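Local coordinates for protein thiol-activated cytolysin (Desulfobulbus propionicus, PDB 6NAL) that probably acts as a pore-forming toxin of the cholesterol-dependent cytolysin family, inserting into membranes to lyse target cells, at residues 366-380 / 452-466. Sequence-based numbering, arbitrary orientation.
Sequences GEIRLEHSGWYVARF and VPLRTVSIGGTTLHQ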
ATOM      1  N   GLY A 366     -12.147   4.543  16.935  1.00 44.41           N
ATOM      2  CA  GLY A 366     -11.914   3.703  18.093  1.00 43.26           C
ATOM      3  C   GLY A 366     -12.053   4.477  19.382  1.00 40.84           C
ATOM      4  O   GLY A 366     -12.329   5.678  19.389  1.00 51.75           O
ATOM      5  N   GLU A 367     -11.857   3.781  20.491  1.00 46.60           N
ATOM      6  CA  GLU A 367     -11.920   4.445  21.787  1.00 44.77           C
ATOM      7  C   GLU A 367     -10.780   3.950  22.642  1.00 36.69           C
ATOM      8  O   GLU A 367     -10.344   2.803  22.510  1.00 45.57           O
ATOM      9  CB  GLU A 367     -13.267   4.213  22.476  1.00 48.61           C
ATOM     10  CG  GLU A 367     -14.373   5.062  21.833  1.00 64.23           C
ATOM     11  CD  GLU A 367     -15.793   4.734  22.312  1.00 77.93           C
ATOM     12  OE1 GLU A 367     -15.959   3.838  23.186  1.00 76.40           O
ATOM     13  OE2 GLU A 367     -16.743   5.387  21.797  1.00 75.41           O
ATOM     14  N   ILE A 368     -10.294   4.835  23.517  1.00 44.76           N
ATOM     15  CA  ILE A 368      -9.431   4.465  24.642  1.00 39.15           C
ATOM     16  C   ILE A 368     -10.174   4.772  25.940  1.00 38.59           C
ATOM     17  O   ILE A 368     -10.500   5.931  26.212  1.00 38.21           O
ATOM     18  CB  ILE A 368      -8.080   5.197  24.605  1.00 34.04           C
ATOM     19  CG1 ILE A 368      -7.274   4.815  23.364  1.00 39.74           C
ATOM     20  CG2 ILE A 368      -7.255   4.883  25.878  1.00 46.22           C
ATOM     21  CD1 ILE A 368      -6.225   5.811  23.030  1.00 42.02           C
ATOM     22  N   ARG A 369     -10.456   3.729  26.728  1.00 46.54           N
ATOM     23  CA  ARG A 369     -11.052   3.879  28.055  1.00 49.71           C
ATOM     24  C   ARG A 369      -9.957   3.768  29.109  1.00 34.08           C
ATOM     25  O   ARG A 369      -9.203   2.794  29.126  1.00 40.79           O
ATOM     26  CB  ARG A 369     -12.132   2.820  28.329  1.00 52.31           C
ATOM     27  CG  ARG A 369     -13.420   2.947  27.528  1.00 59.20           C
ATOM     28  CD  ARG A 369     -14.624   2.492  28.340  1.00 79.28           C
ATOM     29  NE  ARG A 369     -15.766   2.120  27.497  1.00 85.59           N
ATOM     30  CZ  ARG A 369     -16.989   1.883  27.967  1.00 90.48           C
ATOM     31  NH1 ARG A 369     -17.233   1.985  29.274  1.00 97.84           N
ATOM     32  NH2 ARG A 369     -17.970   1.549  27.141  1.00 99.13           N
ATOM     33  N   LEU A 370      -9.868   4.753  29.981  1.00 40.36           N
ATOM     34  CA  LEU A 370      -8.932   4.736  31.112  1.00 39.50           C
ATOM     35  C   LEU A 370      -9.705   4.524  32.405  1.00 39.40           C
ATOM     36  O   LEU A 370     -10.759   5.123  32.580  1.00 42.75           O
ATOM     37  CB  LEU A 370      -8.163   6.043  31.197  1.00 34.44           C
ATOM     38  CG  LEU A 370      -7.538   6.395  29.844  1.00 37.97           C
ATOM     39  CD1 LEU A 370      -6.924   7.787  30.036  1.00 34.68           C
ATOM     40  CD2 LEU A 370      -6.475   5.399  29.348  1.00 36.51           C
ATOM     41  N   GLU A 371      -9.238   3.624  33.266  1.00 32.80           N
ATOM     42  CA  GLU A 371      -9.908   3.350  34.530  1.00 43.71           C
ATOM     43  C   GLU A 371      -8.858   3.210  35.608  1.00 34.36           C
ATOM     44  O   GLU A 371      -7.846   2.523  35.447  1.00 34.33           O
ATOM     45  CB  GLU A 371     -10.779   2.102  34.452  1.00 47.86           C
ATOM     46  CG  GLU A 371     -11.438   1.975  33.058  1.00 58.58           C
ATOM     47  CD  GLU A 371     -12.539   0.906  32.949  1.00 76.65           C
ATOM     48  OE1 GLU A 371     -12.200  -0.296  32.854  1.00 80.98           O
ATOM     49  OE2 GLU A 371     -13.744   1.281  32.910  1.00 90.93           O
ATOM     50  N   HIS A 372      -9.097   3.931  36.672  1.00 38.22           N
ATOM     51  CA  HIS A 372      -8.241   3.954  37.836  1.00 37.84           C
ATOM     52  C   HIS A 372      -9.103   3.562  39.023  1.00 41.25           C
ATOM     53  O   HIS A 372     -10.102   4.230  39.321  1.00 41.09           O
ATOM     54  CB  HIS A 372      -7.666   5.341  38.003  1.00 39.13           C
ATOM     55  CG  HIS A 372      -6.917   5.560  39.273  1.00 39.06           C
ATOM     56  ND1 HIS A 372      -6.276   4.548  39.948  1.00 34.09           N
ATOM     57  CD2 HIS A 372      -6.662   6.700  39.960  1.00 39.72           C
ATOM     58  CE1 HIS A 372      -5.648   5.057  40.994  1.00 36.62           C
ATOM     59  NE2 HIS A 372      -5.864   6.362  41.024  1.00 40.05           N
ATOM     60  N   SER A 373      -8.739   2.483  39.680  1.00 39.38           N
ATOM     61  CA  SER A 373      -9.399   2.092  40.919  1.00 40.52           C
ATOM     62  C   SER A 373      -8.394   1.913  42.041  1.00 38.12           C
ATOM     63  O   SER A 373      -8.767   1.451  43.116  1.00 45.54           O
ATOM     64  CB  SER A 373     -10.168   0.785  40.743  1.00 37.55           C
ATOM     65  OG  SER A 373      -9.200  -0.240  40.528  1.00 51.22           O
ATOM     66  N   GLY A 374      -7.131   2.274  41.827  1.00 35.45           N
ATOM     67  CA  GLY A 374      -6.119   2.039  42.837  1.00 34.92           C
ATOM     68  C   GLY A 374      -6.161   3.039  43.985  1.00 44.74           C
ATOM     69  O   GLY A 374      -6.755   4.108  43.898  1.00 49.02           O
ATOM     70  N   TRP A 375      -5.550   2.644  45.102  1.00 41.03           N
ATOM     71  CA  TRP A 375      -5.538   3.416  46.350  1.00 45.30           C
ATOM     72  C   TRP A 375      -4.305   4.339  46.385  1.00 44.50           C
ATOM     73  O   TRP A 375      -3.437   4.287  47.239  1.00 46.90           O
ATOM     74  CB  TRP A 375      -5.578   2.453  47.544  1.00 46.26           C
ATOM     75  CG  TRP A 375      -6.929   1.876  47.745  1.00 47.67           C
ATOM     76  CD1 TRP A 375      -8.080   2.136  46.985  1.00 56.14           C
ATOM     77  CD2 TRP A 375      -7.301   0.862  48.757  1.00 57.56           C
ATOM     78  NE1 TRP A 375      -9.093   1.304  47.505  1.00 56.33           N
ATOM     79  CE2 TRP A 375      -8.610   0.481  48.501  1.00 55.89           C
ATOM     80  CE3 TRP A 375      -6.623   0.237  49.844  1.00 61.83           C
ATOM     81  CZ2 TRP A 375      -9.311  -0.369  49.393  1.00 68.34           C
ATOM     82  CZ3 TRP A 375      -7.298  -0.652  50.644  1.00 69.07           C
ATOM     83  CH2 TRP A 375      -8.626  -0.897  50.458  1.00 64.47           C
ATOM     84  N   TYR A 376      -4.191   5.180  45.366  1.00 43.56           N
ATOM     85  CA  TYR A 376      -3.028   6.051  45.203  1.00 31.60           C
ATOM     86  C   TYR A 376      -3.405   7.096  44.152  1.00 42.54           C
ATOM     87  O   TYR A 376      -4.454   7.006  43.530  1.00 45.58           O
ATOM     88  CB  TYR A 376      -1.759   5.289  44.805  1.00 40.60           C
ATOM     89  CG  TYR A 376      -1.913   4.360  43.605  1.00 44.08           C
ATOM     90  CD1 TYR A 376      -1.959   4.866  42.314  1.00 40.91           C
ATOM     91  CD2 TYR A 376      -2.012   2.978  43.771  1.00 42.00           C
ATOM     92  CE1 TYR A 376      -2.125   4.018  41.216  1.00 38.24           C
ATOM     93  CE2 TYR A 376      -2.176   2.119  42.683  1.00 42.58           C
ATOM     94  CZ  TYR A 376      -2.221   2.632  41.405  1.00 32.23           C
ATOM     95  OH  TYR A 376      -2.352   1.798  40.296  1.00 31.99           O
ATOM     96  N   VAL A 377      -2.585   8.124  44.008  1.00 51.05           N
ATOM     97  CA  VAL A 377      -2.804   9.155  42.998  1.00 42.74           C
ATOM     98  C   VAL A 377      -2.101   8.700  41.735  1.00 39.09           C
ATOM     99  O   VAL A 377      -0.955   8.232  41.783  1.00 42.30           O
ATOM    100  CB  VAL A 377      -2.267  10.521  43.463  1.00 43.06           C
ATOM    101  CG1 VAL A 377      -2.298  11.530  42.305  1.00 40.95           C
ATOM    102  CG2 VAL A 377      -3.087  11.062  44.658  1.00 40.25           C
ATOM    103  N   ALA A 378      -2.774   8.808  40.619  1.00 30.98           N
ATOM    104  CA  ALA A 378      -2.213   8.297  39.384  1.00 42.77           C
ATOM    105  C   ALA A 378      -2.316   9.360  38.304  1.00 35.15           C
ATOM    106  O   ALA A 378      -3.188  10.221  38.335  1.00 36.24           O
ATOM    107  CB  ALA A 378      -2.940   7.040  38.944  1.00 40.30           C
ATOM    108  N   ARG A 379      -1.415   9.311  37.356  1.00 39.16           N
ATOM    109  CA  ARG A 379      -1.596  10.122  36.172  1.00 34.83           C
ATOM    110  C   ARG A 379      -1.403   9.263  34.946  1.00 31.99           C
ATOM    111  O   ARG A 379      -0.636   8.287  34.952  1.00 35.59           O
ATOM    112  CB  ARG A 379      -0.655  11.306  36.145  1.00 39.40           C
ATOM    113  CG  ARG A 379       0.749  10.921  36.260  1.00 43.04           C
ATOM    114  CD  ARG A 379       1.588  12.134  36.546  1.00 41.23           C
ATOM    115  NE  ARG A 379       2.978  11.752  36.357  1.00 41.72           N
ATOM    116  CZ  ARG A 379       3.991  12.420  36.877  1.00 45.28           C
ATOM    117  NH1 ARG A 379       3.750  13.528  37.575  1.00 45.93           N
ATOM    118  NH2 ARG A 379       5.230  11.989  36.686  1.00 48.59           N
ATOM    119  N   PHE A 380      -2.160   9.649  33.921  1.00 34.90           N
ATOM    120  CA  PHE A 380      -2.234   9.029  32.606  1.00 32.19           C
ATOM    121  C   PHE A 380      -1.648   9.986  31.560  1.00 33.37           C
ATOM    122  O   PHE A 380      -1.940  11.184  31.574  1.00 35.10           O
ATOM    123  CB  PHE A 380      -3.695   8.726  32.212  1.00 39.43           C
ATOM    124  CG  PHE A 380      -4.373   7.657  33.019  1.00 38.97           C
ATOM    125  CD1 PHE A 380      -5.034   7.983  34.167  1.00 36.79           C
ATOM    126  CD2 PHE A 380      -4.408   6.349  32.586  1.00 37.71           C
ATOM    127  CE1 PHE A 380      -5.666   7.031  34.933  1.00 48.55           C
ATOM    128  CE2 PHE A 380      -5.058   5.381  33.353  1.00 46.91           C
ATOM    129  CZ  PHE A 380      -5.693   5.742  34.528  1.00 39.52           C
ATOM    130  N   VAL A 452      -7.576   0.297  17.658  1.00 55.61           N
ATOM    131  CA  VAL A 452      -8.511  -0.821  17.637  1.00 47.76           C
ATOM    132  C   VAL A 452      -9.846  -0.275  18.124  1.00 49.18           C
ATOM    133  O   VAL A 452      -9.919   0.865  18.613  1.00 50.89           O
ATOM    134  CB  VAL A 452      -7.989  -1.965  18.511  1.00 48.72           C
ATOM    135  CG1 VAL A 452      -6.567  -2.393  18.048  1.00 43.73           C
ATOM    136  CG2 VAL A 452      -7.970  -1.544  19.964  1.00 49.02           C
ATOM    137  N   PRO A 453     -10.928  -1.017  18.011  1.00 49.10           N
ATOM    138  CA  PRO A 453     -12.223  -0.415  18.373  1.00 53.99           C
ATOM    139  C   PRO A 453     -12.349  -0.047  19.840  1.00 48.01           C
ATOM    140  O   PRO A 453     -12.866   1.036  20.171  1.00 41.81           O
ATOM    141  CB  PRO A 453     -13.224  -1.491  17.936  1.00 55.67           C
ATOM    142  CG  PRO A 453     -12.538  -2.130  16.708  1.00 53.70           C
ATOM    143  CD  PRO A 453     -11.069  -2.193  17.135  1.00 50.86           C
ATOM    144  N   LEU A 454     -11.871  -0.895  20.741  1.00 46.77           N
ATOM    145  CA  LEU A 454     -11.905  -0.548  22.155  1.00 47.26           C
ATOM    146  C   LEU A 454     -10.628  -1.001  22.829  1.00 39.92           C
ATOM    147  O   LEU A 454     -10.343  -2.198  22.866  1.00 49.36           O
ATOM    148  CB  LEU A 454     -13.106  -1.175  22.851  1.00 45.80           C
ATOM    149  CG  LEU A 454     -13.172  -0.773  24.335  1.00 59.99           C
ATOM    150  CD1 LEU A 454     -13.668   0.659  24.505  1.00 55.21           C
ATOM    151  CD2 LEU A 454     -14.054  -1.731  25.097  1.00 62.59           C
ATOM    152  N   ARG A 455      -9.880  -0.050  23.381  1.00 38.86           N
ATOM    153  CA  ARG A 455      -8.696  -0.335  24.173  1.00 40.44           C
ATOM    154  C   ARG A 455      -8.963   0.175  25.581  1.00 35.88           C
ATOM    155  O   ARG A 455      -9.352   1.335  25.760  1.00 43.46           O
ATOM    156  CB  ARG A 455      -7.455   0.319  23.570  1.00 44.70           C
ATOM    157  CG  ARG A 455      -6.186  -0.115  24.270  1.00 44.86           C
ATOM    158  CD  ARG A 455      -4.944   0.438  23.671  1.00 45.86           C
ATOM    159  NE  ARG A 455      -4.755   0.033  22.280  1.00 47.40           N
ATOM    160  CZ  ARG A 455      -4.149  -1.081  21.913  1.00 47.46           C
ATOM    161  NH1 ARG A 455      -3.722  -1.922  22.834  1.00 57.09           N
ATOM    162  NH2 ARG A 455      -4.004  -1.367  20.630  1.00 53.69           N
ATOM    163  N   THR A 456      -8.766  -0.689  26.575  1.00 40.53           N
ATOM    164  CA  THR A 456      -9.037  -0.367  27.972  1.00 41.50           C
ATOM    165  C   THR A 456      -7.748  -0.517  28.753  1.00 38.16           C
ATOM    166  O   THR A 456      -7.074  -1.538  28.629  1.00 47.56           O
ATOM    167  CB  THR A 456     -10.089  -1.299  28.562  1.00 42.22           C
ATOM    168  OG1 THR A 456     -11.306  -1.190  27.828  1.00 48.88           O
ATOM    169  CG2 THR A 456     -10.395  -0.937  29.984  1.00 47.44           C
ATOM    170  N   VAL A 457      -7.385   0.487  29.536  1.00 40.82           N
ATOM    171  CA  VAL A 457      -6.256   0.351  30.447  1.00 40.23           C
ATOM    172  C   VAL A 457      -6.761   0.599  31.855  1.00 42.34           C
ATOM    173  O   VAL A 457      -7.315   1.668  32.140  1.00 46.45           O
ATOM    174  CB  VAL A 457      -5.076   1.278  30.093  1.00 45.00           C
ATOM    175  CG1 VAL A 457      -4.807   1.274  28.595  1.00 44.73           C
ATOM    176  CG2 VAL A 457      -5.276   2.655  30.544  1.00 47.25           C
ATOM    177  N   SER A 458      -6.614  -0.406  32.720  1.00 43.29           N
ATOM    178  CA  SER A 458      -7.059  -0.339  34.109  1.00 39.44           C
ATOM    179  C   SER A 458      -5.844  -0.344  35.016  1.00 35.69           C
ATOM    180  O   SER A 458      -4.951  -1.173  34.852  1.00 42.59           O
ATOM    181  CB  SER A 458      -7.952  -1.529  34.474  1.00 47.19           C
ATOM    182  OG  SER A 458      -8.993  -1.686  33.535  1.00 52.80           O
ATOM    183  N   ILE A 459      -5.794   0.566  35.947  1.00 34.55           N
ATOM    184  CA  ILE A 459      -4.804   0.444  36.993  1.00 37.94           C
ATOM    185  C   ILE A 459      -5.561   0.277  38.297  1.00 38.14           C
ATOM    186  O   ILE A 459      -6.659   0.814  38.475  1.00 39.08           O
ATOM    187  CB  ILE A 459      -3.829   1.638  37.060  1.00 31.42           C
ATOM    188  CG1 ILE A 459      -4.571   2.950  37.221  1.00 32.53           C
ATOM    189  CG2 ILE A 459      -2.921   1.644  35.860  1.00 36.37           C
ATOM    190  CD1 ILE A 459      -3.617   4.101  37.435  1.00 36.31           C
ATOM    191  N   GLY A 460      -4.981  -0.492  39.197  1.00 36.15           N
ATOM    192  CA  GLY A 460      -5.535  -0.648  40.520  1.00 34.19           C
ATOM    193  C   GLY A 460      -4.429  -0.929  41.506  1.00 35.53           C
ATOM    194  O   GLY A 460      -3.252  -0.616  41.243  1.00 33.70           O
ATOM    195  N   GLY A 461      -4.788  -1.533  42.638  1.00 38.22           N
ATOM    196  CA  GLY A 461      -3.781  -1.908  43.602  1.00 40.76           C
ATOM    197  C   GLY A 461      -3.581  -0.820  44.625  1.00 38.73           C
ATOM    198  O   GLY A 461      -4.457   0.027  44.842  1.00 38.97           O
ATOM    199  N   THR A 462      -2.435  -0.873  45.291  1.00 41.45           N
ATOM    200  CA  THR A 462      -2.085   0.102  46.316  1.00 51.18           C
ATOM    201  C   THR A 462      -0.747   0.699  45.952  1.00 45.10           C
ATOM    202  O   THR A 462      -0.118   0.256  44.994  1.00 46.59           O
ATOM    203  CB  THR A 462      -1.945  -0.517  47.708  1.00 44.78           C
ATOM    204  OG1 THR A 462      -0.787  -1.348  47.672  1.00 43.43           O
ATOM    205  CG2 THR A 462      -3.192  -1.299  48.103  1.00 41.66           C
ATOM    206  N   THR A 463      -0.261   1.605  46.819  1.00 40.53           N
ATOM    207  CA  THR A 463       0.924   2.420  46.533  1.00 47.86           C
ATOM    208  C   THR A 463       2.138   1.568  46.182  1.00 50.86           C
ATOM    209  O   THR A 463       2.905   1.906  45.281  1.00 47.96           O
ATOM    210  CB  THR A 463       1.281   3.275  47.756  1.00 54.93           C
ATOM    211  OG1 THR A 463       1.154   2.446  48.914  1.00 67.24           O
ATOM    212  CG2 THR A 463       0.397   4.515  47.936  1.00 50.11           C
ATOM    213  N   LEU A 464       2.381   0.500  46.933  1.00 53.85           N
ATOM    214  CA  LEU A 464       3.568  -0.320  46.705  1.00 50.74           C
ATOM    215  C   LEU A 464       3.281  -1.577  45.898  1.00 41.61           C
ATOM    216  O   LEU A 464       4.209  -2.325  45.605  1.00 41.26           O
ATOM    217  CB  LEU A 464       4.208  -0.688  48.045  1.00 59.98           C
ATOM    218  CG  LEU A 464       4.759   0.539  48.787  1.00 69.67           C
ATOM    219  CD1 LEU A 464       3.745   1.200  49.717  1.00 70.44           C
ATOM    220  CD2 LEU A 464       6.010   0.200  49.614  1.00 77.15           C
ATOM    221  N   HIS A 465       2.020  -1.832  45.534  1.00 46.57           N
ATOM    222  CA  HIS A 465       1.682  -2.937  44.627  1.00 50.17           C
ATOM    223  C   HIS A 465       0.671  -2.449  43.586  1.00 47.13           C
ATOM    224  O   HIS A 465      -0.543  -2.552  43.770  1.00 43.90           O
ATOM    225  CB  HIS A 465       1.146  -4.156  45.365  1.00 54.53           C
ATOM    226  CG  HIS A 465       1.109  -5.378  44.507  1.00 60.39           C
ATOM    227  ND1 HIS A 465       2.134  -6.299  44.480  1.00 65.97           N
ATOM    228  CD2 HIS A 465       0.193  -5.806  43.607  1.00 60.73           C
ATOM    229  CE1 HIS A 465       1.838  -7.256  43.622  1.00 70.83           C
ATOM    230  NE2 HIS A 465       0.669  -6.976  43.070  1.00 65.63           N
ATOM    231  N   GLN A 466       1.183  -1.952  42.470  1.00 45.91           N
ATOM    232  CA  GLN A 466       0.374  -1.248  41.497  1.00 39.99           C
ATOM    233  C   GLN A 466       0.132  -2.170  40.317  1.00 45.06           C
ATOM    234  O   GLN A 466       1.083  -2.676  39.724  1.00 50.32           O
ATOM    235  CB  GLN A 466       1.062   0.026  41.008  1.00 38.69           C
ATOM    236  CG  GLN A 466       1.231   1.123  42.033  1.00 40.79           C
ATOM    237  CD  GLN A 466       1.918   2.368  41.431  1.00 46.07           C
ATOM    238  OE1 GLN A 466       1.958   2.609  40.208  1.00 41.58           O
ATOM    239  NE2 GLN A 466       2.463   3.151  42.300  1.00 39.91           N
TER
HETATM  240  O   HOH W   1      -8.420   2.122  20.571  1.00 43.72           O
HETATM  241  O   HOH W   2      -9.123  -0.463  37.583  1.00 49.71           O
HETATM  242  O   HOH W   3      -0.058   2.787  38.452  1.00 39.10           O
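The side chain of I459 reaches from strand 454-460 to the returning strand 378-380: its CD1 lies 3.4 Å from A378 CB and also meets the F380 ring and H372 ND1. CG1 stands between the backbone N and the carbonyl carbon (chi1 56°), which directs this branch there. V457 CG2 and L370 CD2, on side chains pointing the same way, are 3.2 Å apart, tighter than usual van der Waals contact; CG2 also touches the F380 ring at its edge. Aliphatic and aromatic residues suit this buried face, which strand 422-432 also covers. Y376 closes the far end. Its hydroxyl donates to G460 O (2.7 Å) from above the carbonyl plane, while the Q466 amide stacks on one ring face, the planes 26° apart, and G374 CA lies over the other. The H372 ring lies with one face against A378 CB, and its NE2 gives a hydrogen bond to Y376 O, which lies in the ring plane, tying the end of strand 366-372 to the connection containing the inverse gamma turn centred on W375. The opposite face is looser and more exposed: charged E367, R369 and E371 lie beside L454, T456 and S458. The small hydroxyl side chains suit a partly exposed strand, and L454 CD1 meets R369 CG at 3.8 Å. Such a parallel pair, its buried face against strands 378-389 and 422-432 of another sheet, typifies the cytolysin's C-terminal beta-sandwich domain.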